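Local coordinates for iron-regulated ABC transporter siderophore-binding protein SirA (Staphylococcus aureus subsp. aureus, PDB 3MWF), which binds the iron(III)-loaded siderophore staphyloferrin B and probably hands it to the membrane part of an ABC transporter for iron uptake, at residues A[22-27]-A[38-43]; A[142-147]-A[282-287]; A[170-175]-A[206-211]. All coordinates share one frame; numbering follows the deposited sequence.

Contact 1 of 3, residues A[22-27]-A[38-43]; sequences KRVVTL and LGVKPV
Residues 22-27 and 38-43 meet at a steep angle, their touching parts running 74° apart, and one direct backbone hydrogen bond joins them, from Val-43 N to Val-24 O at 2.9 Å, a bent bond (132° at the hydrogen). A water adds to the polar link: it donates to Lys-22 O and Lys-41 O and accepts from Val-24 N, so one molecule ties three backbone groups where the two segments part. Val-43 is the residue most covered by the partner segment. Its CG1 sits over the centre of one face of the Arg-23 guanidinium, 3.9 Å above the plane, a position Arg-23 reaches by bending its chain at chi3 (62°). Backbone carbonyls of Leu-82 and Lys-83 take hydrogen bonds from that guanidinium, which fixes its plane. The other branch, Val-43 CG2, meets Val-25 CG2 at 4.0 Å. In one of its two modelled conformers, Val-24 turns CG1 to Val-40 CG1 at 3.8 Å, while Pro-42 lays CG 3.7 Å from Thr-26 OG1, a hydroxyl hydrogen-bonded to Thr-32. The contact closes a beta-alpha-beta crossover: strand 24-26 leads into helix 29-37, and the chain returns through 38-43 to the parallel strand 44-45, with strand 86-90 on the other flank of 24-26 and helix 116-127 against Val-40 and Thr-26.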
loop_
_atom_site.group_PDB
_atom_site.type_symbol
_atom_site.label_atom_id
_atom_site.label_comp_id
_atom_site.label_asym_id
_atom_site.label_seq_id
_atom_site.Cartn_x
_atom_site.Cartn_y
_atom_site.Cartn_z
ATOM N N LYS A 22 10.130 15.478 17.091
ATOM C CA LYS A 22 8.749 15.926 17.309
ATOM C C LYS A 22 8.141 16.603 16.083
ATOM O O LYS A 22 6.934 16.870 16.044
ATOM C CB LYS A 22 8.671 16.873 18.515
ATOM C CG LYS A 22 8.416 16.168 19.842
ATOM C CD LYS A 22 9.662 16.096 20.728
ATOM C CE LYS A 22 9.333 15.447 22.089
ATOM N NZ LYS A 22 8.648 14.108 21.954
ATOM N N ARG A 23 8.972 16.902 15.088
ATOM C CA ARG A 23 8.518 17.553 13.869
ATOM C C ARG A 23 8.896 16.678 12.677
ATOM O O ARG A 23 9.986 16.823 12.121
ATOM C CB ARG A 23 9.152 18.940 13.719
ATOM C CG ARG A 23 8.820 19.898 14.857
ATOM C CD ARG A 23 9.441 21.273 14.612
ATOM N NE ARG A 23 8.919 21.909 13.405
ATOM C CZ ARG A 23 7.724 22.497 13.319
ATOM N NH1 ARG A 23 6.926 22.553 14.385
ATOM N NH2 ARG A 23 7.330 23.036 12.171
ATOM N N VAL A 24 8.017 15.749 12.311
ATOM C CA VAL A 24 8.335 14.783 11.258
ATOM C C VAL A 24 7.613 15.118 9.956
ATOM O O VAL A 24 6.453 15.553 9.973
ATOM C CB VAL A 24 8.042 13.327 11.713
ATOM C CG1 VAL A 24 6.556 13.114 11.926
ATOM C CG2 VAL A 24 8.591 12.310 10.704
ATOM N N VAL A 25 8.321 14.953 8.837
ATOM C CA VAL A 25 7.778 15.153 7.501
ATOM C C VAL A 25 7.756 13.781 6.847
ATOM O O VAL A 25 8.777 13.105 6.804
ATOM C CB VAL A 25 8.612 16.154 6.680
ATOM C CG1 VAL A 25 8.203 16.131 5.201
ATOM C CG2 VAL A 25 8.449 17.570 7.269
ATOM N N THR A 26 6.591 13.389 6.332
ATOM C CA THR A 26 6.405 12.069 5.721
ATOM C C THR A 26 6.234 12.211 4.230
ATOM O O THR A 26 5.345 12.936 3.762
ATOM C CB THR A 26 5.206 11.329 6.366
ATOM O OG1 THR A 26 4.078 12.222 6.454
ATOM C CG2 THR A 26 5.575 10.836 7.742
ATOM N N LEU A 27 7.083 11.512 3.468
ATOM C CA LEU A 27 7.156 11.676 2.001
ATOM C C LEU A 27 6.523 10.556 1.188
ATOM O O LEU A 27 6.685 10.519 -0.021
ATOM C CB LEU A 27 8.617 11.858 1.556
ATOM C CG LEU A 27 9.295 13.088 2.194
ATOM C CD1 LEU A 27 10.700 13.233 1.629
ATOM C CD2 LEU A 27 8.509 14.362 1.919
ATOM N N LEU A 38 1.114 5.896 15.099
ATOM C CA LEU A 38 2.067 5.896 16.214
ATOM C C LEU A 38 1.868 7.096 17.160
ATOM O O LEU A 38 2.639 7.269 18.116
ATOM C CB LEU A 38 3.501 5.862 15.683
ATOM C CG LEU A 38 3.941 4.554 15.013
ATOM C CD1 LEU A 38 5.264 4.745 14.330
ATOM C CD2 LEU A 38 4.041 3.412 16.021
ATOM N N GLY A 39 0.856 7.915 16.880
ATOM C CA GLY A 39 0.486 9.063 17.731
ATOM C C GLY A 39 1.292 10.325 17.470
ATOM O O GLY A 39 1.337 11.226 18.325
ATOM N N VAL A 40 1.938 10.392 16.306
ATOM C CA VAL A 40 2.745 11.544 15.919
ATOM C C VAL A 40 2.180 12.223 14.670
ATOM O O VAL A 40 2.340 11.702 13.559
ATOM C CB VAL A 40 4.225 11.130 15.654
ATOM C CG1 VAL A 40 5.087 12.346 15.331
ATOM C CG2 VAL A 40 4.809 10.375 16.831
ATOM N N LYS A 41 1.530 13.377 14.835
ATOM C CA LYS A 41 1.008 14.134 13.690
ATOM C C LYS A 41 2.149 14.826 12.935
ATOM O O LYS A 41 2.819 15.693 13.496
ATOM C CB LYS A 41 -0.028 15.183 14.133
ATOM C CG LYS A 41 -1.235 14.631 14.900
ATOM C CD LYS A 41 -1.060 14.798 16.414
ATOM C CE LYS A 41 -2.363 14.555 17.171
ATOM N NZ LYS A 41 -3.438 15.499 16.718
ATOM N N PRO A 42 2.372 14.451 11.657
ATOM C CA PRO A 42 3.442 15.066 10.884
ATOM C C PRO A 42 3.255 16.581 10.748
ATOM O O PRO A 42 2.128 17.059 10.630
ATOM C CB PRO A 42 3.336 14.383 9.505
ATOM C CG PRO A 42 2.635 13.102 9.765
ATOM C CD PRO A 42 1.639 13.441 10.867
ATOM N N VAL A 43 4.353 17.327 10.789
ATOM C CA VAL A 43 4.275 18.753 10.509
ATOM C C VAL A 43 4.116 19.021 9.016
ATOM O O VAL A 43 3.622 20.080 8.604
ATOM C CB VAL A 43 5.434 19.560 11.149
ATOM C CG1 VAL A 43 5.393 19.358 12.676
ATOM C CG2 VAL A 43 6.802 19.174 10.551
HETATM O O HOH W 1 5.618 15.901 13.777
#

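Contact 2 of 3, residues A[142-147]-A[282-287]; sequences DKVAAF and KLIDDL
Lys-143 and Ile-284 lie alongside each other, pointing opposite ways, each reaching from its own helix toward the other. The lysine leaves its backbone with CG anti to N (chi1 -161°) and stays extended until the last torsion, which bends NZ aside. Its methylene chain thereby lies along the isoleucine, with Lys-143 CE 3.8 Å from Ile-284 CB, while the ammonium group turns to Asp-285. There Lys-143 NZ forms a salt bridge of 2.7 Å with Asp-285 OD1, approaching on the syn side of the carboxylate but 28° out of its plane. The aspartate bends back to meet it: its CB starts away from helix 142-147, and the carboxylate swings round so that the two side chains stand roughly perpendicular. One long side chain thus lies against the isoleucine with its carbons and pairs its charge with Asp-285.

Ile-284 divides its two branches among three neighbours. Ile-284 CD1, at the end of the longer branch, touches Val-144 CG2 at 4.0 Å, whereas Ile-284 CG2 is shared between Lys-143 and the phenylalanine, lying 4.1 Å from Phe-147 CD1. Phe-147 projects its ring across to the partner helix. Farther round that ring, Phe-147 CE1 meets Leu-287 CB at 3.8 Å.

The two helical segments run nearly parallel, 15° apart, with axes 10.8 Å from each other, a spacing filled by these side chains. The long helix 130-155 is here packed against the C-terminal helix 277-290; Leu-188, just after helix 179-187, touches Val-144, Phe-147 and Leu-287, and the ring of Tyr-288 meets Phe-147 edge-to-face.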
loop_
_atom_site.group_PDB
_atom_site.type_symbol
_atom_site.label_atom_id
_atom_site.label_comp_id
_atom_site.label_asym_id
_atom_site.label_seq_id
_atom_site.Cartn_x
_atom_site.Cartn_y
_atom_site.Cartn_z
ATOM N N ASP A 142 -2.507 -10.596 14.865
ATOM C CA ASP A 142 -3.702 -11.204 15.442
ATOM C C ASP A 142 -4.865 -11.248 14.470
ATOM O O ASP A 142 -5.540 -12.262 14.349
ATOM C CB ASP A 142 -4.109 -10.506 16.744
ATOM C CG ASP A 142 -3.155 -10.803 17.883
ATOM O OD1 ASP A 142 -2.368 -11.775 17.805
ATOM O OD2 ASP A 142 -3.183 -10.049 18.874
ATOM N N LYS A 143 -5.076 -10.139 13.753
ATOM C CA LYS A 143 -6.162 -10.042 12.809
ATOM C C LYS A 143 -5.944 -10.997 11.639
ATOM O O LYS A 143 -6.897 -11.618 11.148
ATOM C CB LYS A 143 -6.328 -8.601 12.320
ATOM C CG LYS A 143 -7.674 -8.363 11.732
ATOM C CD LYS A 143 -7.988 -6.871 11.571
ATOM C CE LYS A 143 -9.268 -6.673 10.782
ATOM N NZ LYS A 143 -10.466 -6.900 11.626
ATOM N N VAL A 144 -4.687 -11.101 11.206
ATOM C CA VAL A 144 -4.298 -12.037 10.148
ATOM C C VAL A 144 -4.565 -13.483 10.594
ATOM O O VAL A 144 -5.234 -14.231 9.877
ATOM C CB VAL A 144 -2.814 -11.856 9.746
ATOM C CG1 VAL A 144 -2.338 -13.015 8.866
ATOM C CG2 VAL A 144 -2.669 -10.552 8.979
ATOM N N ALA A 145 -4.085 -13.839 11.780
ATOM C CA ALA A 145 -4.311 -15.202 12.326
ATOM C C ALA A 145 -5.799 -15.553 12.395
ATOM O O ALA A 145 -6.204 -16.654 11.987
ATOM C CB ALA A 145 -3.630 -15.367 13.707
ATOM N N ALA A 146 -6.614 -14.628 12.898
ATOM C CA ALA A 146 -8.066 -14.819 12.947
ATOM C C ALA A 146 -8.681 -14.962 11.567
ATOM O O ALA A 146 -9.585 -15.764 11.365
ATOM C CB ALA A 146 -8.744 -13.654 13.700
ATOM N N PHE A 147 -8.196 -14.174 10.598
ATOM C CA PHE A 147 -8.724 -14.303 9.260
ATOM C C PHE A 147 -8.455 -15.694 8.665
ATOM O O PHE A 147 -9.334 -16.285 8.019
ATOM C CB PHE A 147 -8.159 -13.238 8.306
ATOM C CG PHE A 147 -8.719 -13.365 6.904
ATOM C CD1 PHE A 147 -9.908 -12.724 6.552
ATOM C CD2 PHE A 147 -8.085 -14.187 5.951
ATOM C CE1 PHE A 147 -10.448 -12.861 5.285
ATOM C CE2 PHE A 147 -8.635 -14.337 4.669
ATOM C CZ PHE A 147 -9.806 -13.679 4.334
ATOM N N LYS A 282 -8.407 -2.287 7.647
ATOM C CA LYS A 282 -9.577 -2.083 6.812
ATOM C C LYS A 282 -9.705 -3.045 5.623
ATOM O O LYS A 282 -10.799 -3.469 5.281
ATOM C CB LYS A 282 -9.635 -0.634 6.344
ATOM C CG LYS A 282 -10.917 -0.255 5.672
ATOM C CD LYS A 282 -11.950 0.113 6.729
ATOM C CE LYS A 282 -13.100 0.855 6.098
ATOM N NZ LYS A 282 -13.978 -0.111 5.381
ATOM N N LEU A 283 -8.588 -3.351 4.973
ATOM C CA LEU A 283 -8.600 -4.291 3.856
ATOM C C LEU A 283 -9.086 -5.676 4.328
ATOM O O LEU A 283 -9.976 -6.274 3.704
ATOM C CB LEU A 283 -7.210 -4.339 3.184
ATOM C CG LEU A 283 -7.096 -5.049 1.829
ATOM C CD1 LEU A 283 -5.800 -4.640 1.111
ATOM C CD2 LEU A 283 -7.144 -6.579 1.986
ATOM N N ILE A 284 -8.579 -6.123 5.464
ATOM C CA ILE A 284 -9.001 -7.417 6.046
ATOM C C ILE A 284 -10.516 -7.404 6.348
ATOM O O ILE A 284 -11.246 -8.358 6.031
ATOM C CB ILE A 284 -8.161 -7.785 7.298
ATOM C CG1 ILE A 284 -6.666 -7.976 6.918
ATOM C CG2 ILE A 284 -8.680 -9.103 7.890
ATOM C CD1 ILE A 284 -5.644 -8.080 8.089
ATOM N N ASP A 285 -11.002 -6.300 6.915
ATOM C CA ASP A 285 -12.456 -6.139 7.130
ATOM C C ASP A 285 -13.226 -6.237 5.821
ATOM O O ASP A 285 -14.280 -6.885 5.762
ATOM C CB ASP A 285 -12.765 -4.773 7.763
ATOM C CG ASP A 285 -12.479 -4.721 9.233
ATOM O OD1 ASP A 285 -12.245 -5.776 9.880
ATOM O OD2 ASP A 285 -12.504 -3.578 9.749
ATOM N N ASP A 286 -12.716 -5.579 4.774
ATOM C CA ASP A 286 -13.317 -5.634 3.444
ATOM C C ASP A 286 -13.463 -7.067 2.949
ATOM O O ASP A 286 -14.491 -7.429 2.379
ATOM C CB ASP A 286 -12.481 -4.843 2.439
ATOM C CG ASP A 286 -12.820 -3.372 2.424
ATOM O OD1 ASP A 286 -13.720 -2.962 3.184
ATOM O OD2 ASP A 286 -12.180 -2.626 1.642
ATOM N N LEU A 287 -12.421 -7.867 3.161
ATOM C CA LEU A 287 -12.418 -9.267 2.759
ATOM C C LEU A 287 -13.504 -10.096 3.455
ATOM O O LEU A 287 -14.187 -10.871 2.796
ATOM C CB LEU A 287 -11.048 -9.883 3.007
ATOM C CG LEU A 287 -9.949 -9.422 2.051
ATOM C CD1 LEU A 287 -8.635 -9.962 2.579
ATOM C CD2 LEU A 287 -10.225 -9.895 0.614
#

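Contact 3 of 3, residues A[170-175]-A[206-211]; sequences ADHTRI and IIQLTS. With SE8 (5-[(2-{[(3S)-5-{[(2S)-2-amino-2-carboxyethyl]amino}-3-carboxy-3-hydroxy-5-oxopentanoyl]amino}ethyl)amino]-2,5-dioxopentanoic acid), chain C.
The siderophore pocket takes Arg-174 and Ile-206 from this antiparallel strand pair, at the margin of the mixed sheet where strand 206-209 is outermost and 173-176 lies next to it. Thr-173 with Leu-209 and Ile-175 with Ile-207 are hydrogen-bonded pairs, each closed by two backbone bonds; that from Leu-209 N to Thr-173 O is 2.7 Å long. Between them Arg-174 and Gln-208 form a non-hydrogen-bonded pair, with their side chains side by side on the face that carries the ligand. On the reverse face Ile-175 CD1 packs against Leu-209 CD1 at 3.8 Å.

Arg-174 runs straight out from CG to NE and presents its guanidinium to two carboxylates of the bound staphyloferrin B. NH1 gives a 2.8 Å hydrogen bond to SE8 O25, which lies at the guanidinium edge, and NH2 reaches SE8 O30 at 3.0 Å. Arg-169 and Tyr-176 also bind the ligand, and the tyrosine hydroxyl is a further partner of Arg-174 NH1. Ile-206 adds an apolar touch, its CD1 3.7 Å from SE8 C11.

The arginine is itself positioned by a second shell. His-172 ND1 donates to Asp-171 OD1, an arrangement that would leave the other ring nitrogen as acceptor: Arg-174 NE donates to His-172 NE2 over 2.9 Å, with an N-H...N angle of 163°.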
loop_
_atom_site.group_PDB
_atom_site.type_symbol
_atom_site.label_atom_id
_atom_site.label_comp_id
_atom_site.label_asym_id
_atom_site.label_seq_id
_atom_site.Cartn_x
_atom_site.Cartn_y
_atom_site.Cartn_z
ATOM N N ALA A 170 -5.637 3.909 -16.897
ATOM C CA ALA A 170 -6.133 4.635 -18.071
ATOM C C ALA A 170 -5.679 4.034 -19.416
ATOM O O ALA A 170 -6.393 4.143 -20.432
ATOM C CB ALA A 170 -5.695 6.140 -17.976
ATOM N N ASP A 171 -4.490 3.425 -19.433
ATOM C CA ASP A 171 -3.855 3.000 -20.697
ATOM C C ASP A 171 -3.171 1.632 -20.575
ATOM O O ASP A 171 -2.401 1.236 -21.458
ATOM C CB ASP A 171 -2.836 4.057 -21.165
ATOM C CG ASP A 171 -1.738 4.324 -20.120
ATOM O OD1 ASP A 171 -1.691 3.635 -19.058
ATOM O OD2 ASP A 171 -0.921 5.251 -20.344
ATOM N N HIS A 172 -3.446 0.918 -19.480
ATOM C CA HIS A 172 -2.898 -0.430 -19.267
ATOM C C HIS A 172 -3.584 -1.066 -18.076
ATOM O O HIS A 172 -4.436 -0.442 -17.447
ATOM C CB HIS A 172 -1.351 -0.424 -19.090
ATOM C CG HIS A 172 -0.864 0.133 -17.779
ATOM N ND1 HIS A 172 -0.838 1.487 -17.508
ATOM C CD2 HIS A 172 -0.346 -0.480 -16.681
ATOM C CE1 HIS A 172 -0.340 1.687 -16.298
ATOM N NE2 HIS A 172 -0.026 0.510 -15.775
ATOM N N THR A 173 -3.206 -2.301 -17.761
ATOM C CA THR A 173 -3.781 -2.995 -16.640
ATOM C C THR A 173 -2.626 -3.542 -15.804
ATOM O O THR A 173 -1.585 -3.884 -16.353
ATOM C CB THR A 173 -4.709 -4.129 -17.111
ATOM O OG1 THR A 173 -5.822 -3.559 -17.826
ATOM C CG2 THR A 173 -5.237 -4.957 -15.936
ATOM N N ARG A 174 -2.784 -3.565 -14.492
ATOM C CA ARG A 174 -1.749 -4.126 -13.617
ATOM C C ARG A 174 -2.237 -5.317 -12.805
ATOM O O ARG A 174 -3.420 -5.437 -12.525
ATOM C CB ARG A 174 -1.260 -3.054 -12.638
ATOM C CG ARG A 174 -0.445 -1.936 -13.348
ATOM C CD ARG A 174 -0.132 -0.870 -12.320
ATOM N NE ARG A 174 0.591 0.246 -12.954
ATOM C CZ ARG A 174 1.274 1.146 -12.249
ATOM N NH1 ARG A 174 1.250 1.094 -10.913
ATOM N NH2 ARG A 174 1.926 2.137 -12.881
ATOM N N ILE A 175 -1.315 -6.192 -12.418
ATOM C CA ILE A 175 -1.650 -7.166 -11.357
ATOM C C ILE A 175 -0.778 -6.821 -10.174
ATOM O O ILE A 175 0.449 -6.762 -10.316
ATOM C CB ILE A 175 -1.337 -8.637 -11.788
ATOM C CG1 ILE A 175 -2.079 -8.955 -13.083
ATOM C CG2 ILE A 175 -1.678 -9.593 -10.615
ATOM C CD1 ILE A 175 -1.643 -10.363 -13.720
ATOM N N ILE A 206 4.626 -5.639 -8.934
ATOM C CA ILE A 206 3.481 -5.053 -9.623
ATOM C C ILE A 206 3.749 -5.282 -11.089
ATOM O O ILE A 206 4.775 -4.818 -11.609
ATOM C CB ILE A 206 3.369 -3.540 -9.306
ATOM C CG1 ILE A 206 3.113 -3.362 -7.800
ATOM C CG2 ILE A 206 2.242 -2.886 -10.181
ATOM C CD1 ILE A 206 3.373 -1.951 -7.240
ATOM N N ILE A 207 2.879 -6.044 -11.740
ATOM C CA ILE A 207 3.060 -6.422 -13.136
ATOM C C ILE A 207 2.239 -5.527 -14.040
ATOM O O ILE A 207 1.019 -5.459 -13.898
ATOM C CB ILE A 207 2.640 -7.882 -13.342
ATOM C CG1 ILE A 207 3.462 -8.763 -12.405
ATOM C CG2 ILE A 207 2.811 -8.300 -14.800
ATOM C CD1 ILE A 207 2.867 -10.070 -12.162
ATOM N N GLN A 208 2.902 -4.824 -14.963
ATOM C CA GLN A 208 2.168 -3.994 -15.904
ATOM C C GLN A 208 1.892 -4.850 -17.104
ATOM O O GLN A 208 2.801 -5.558 -17.584
ATOM C CB GLN A 208 3.007 -2.795 -16.321
ATOM C CG GLN A 208 3.251 -1.880 -15.196
ATOM C CD GLN A 208 3.640 -0.474 -15.669
ATOM O OE1 GLN A 208 3.597 0.458 -14.883
ATOM N NE2 GLN A 208 4.014 -0.322 -16.971
ATOM N N LEU A 209 0.639 -4.872 -17.541
ATOM C CA LEU A 209 0.262 -5.606 -18.737
ATOM C C LEU A 209 -0.280 -4.690 -19.798
ATOM O O LEU A 209 -1.101 -3.796 -19.519
ATOM C CB LEU A 209 -0.805 -6.634 -18.404
ATOM C CG LEU A 209 -0.366 -7.660 -17.373
ATOM C CD1 LEU A 209 -1.525 -8.557 -17.069
ATOM C CD2 LEU A 209 0.860 -8.464 -17.908
ATOM N N THR A 210 0.131 -4.941 -21.030
ATOM C CA THR A 210 -0.233 -4.053 -22.127
ATOM C C THR A 210 -1.139 -4.770 -23.116
ATOM O O THR A 210 -1.724 -4.124 -23.986
ATOM C CB THR A 210 1.034 -3.525 -22.847
ATOM O OG1 THR A 210 1.789 -4.626 -23.367
ATOM C CG2 THR A 210 1.945 -2.790 -21.868
ATOM N N SER A 211 -1.238 -6.102 -23.006
ATOM C CA SER A 211 -2.009 -6.896 -23.966
ATOM C C SER A 211 -3.064 -7.747 -23.277
ATOM O O SER A 211 -2.770 -8.389 -22.282
ATOM C CB SER A 211 -1.084 -7.813 -24.755
ATOM O OG SER A 211 -1.823 -8.658 -25.639
HETATM C C1 SE8 C . 3.029 7.243 -9.663
HETATM C C2 SE8 C . 1.692 6.823 -10.208
HETATM C C3 SE8 C . 0.571 7.234 -9.268
HETATM N N4 SE8 C . 0.615 6.531 -7.990
HETATM C C5 SE8 C . -0.072 5.427 -7.775
HETATM C C6 SE8 C . 0.188 4.708 -6.475
HETATM C C7 SE8 C . 1.411 3.799 -6.590
HETATM C C8 SE8 C . 1.721 3.237 -5.191
HETATM C C9 SE8 C . 2.780 2.137 -5.172
HETATM N N10 SE8 C . 3.787 2.225 -6.039
HETATM C C11 SE8 C . 4.816 1.211 -6.012
HETATM C C12 SE8 C . 6.171 1.820 -5.694
HETATM N N13 SE8 C . 7.272 0.953 -6.093
HETATM C C14 SE8 C . 7.781 0.892 -7.359
HETATM C C15 SE8 C . 7.512 2.010 -8.322
HETATM C C16 SE8 C . 6.125 1.688 -8.821
HETATM C C17 SE8 C . 5.270 2.862 -9.183
HETATM C C18 SE8 C . 4.757 2.805 -10.542
HETATM O O19 SE8 C . 3.342 8.461 -9.721
HETATM O O20 SE8 C . 3.791 6.359 -9.222
HETATM N N21 SE8 C . 1.696 5.361 -10.411
HETATM O O22 SE8 C . -0.881 4.965 -8.556
HETATM C C23 SE8 C . 1.156 2.704 -7.612
HETATM O O24 SE8 C . 0.417 1.736 -7.306
HETATM O O25 SE8 C . 1.699 2.772 -8.743
HETATM O O26 SE8 C . 2.512 4.572 -7.102
HETATM O O27 SE8 C . 2.686 1.223 -4.359
HETATM O O28 SE8 C . 8.430 -0.056 -7.762
HETATM O O29 SE8 C . 4.912 3.718 -8.368
HETATM O O30 SE8 C . 3.716 3.403 -10.793
HETATM O O31 SE8 C . 5.351 2.118 -11.413
#

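Contacts 1 and 3 lie on opposite sides of the chain's centre, their own centres about 34 Å apart, and belong to separate mixed sheets: strand 24-26 is in one, strands 173-176 and 206-209 in the other. Contact 2 is about 27 Å between centres from each, and joins helices 130-155 and 277-290. Contact 1 closes first along the chain; contact 3 is nested inside the long loop that contact 2 closes. The pattern fits a binding protein with two lobes joined by a long helix, the siderophore between them. Of the three, contact 3 supplies pocket residues, and Arg-93 from the other lobe also holds the ligand.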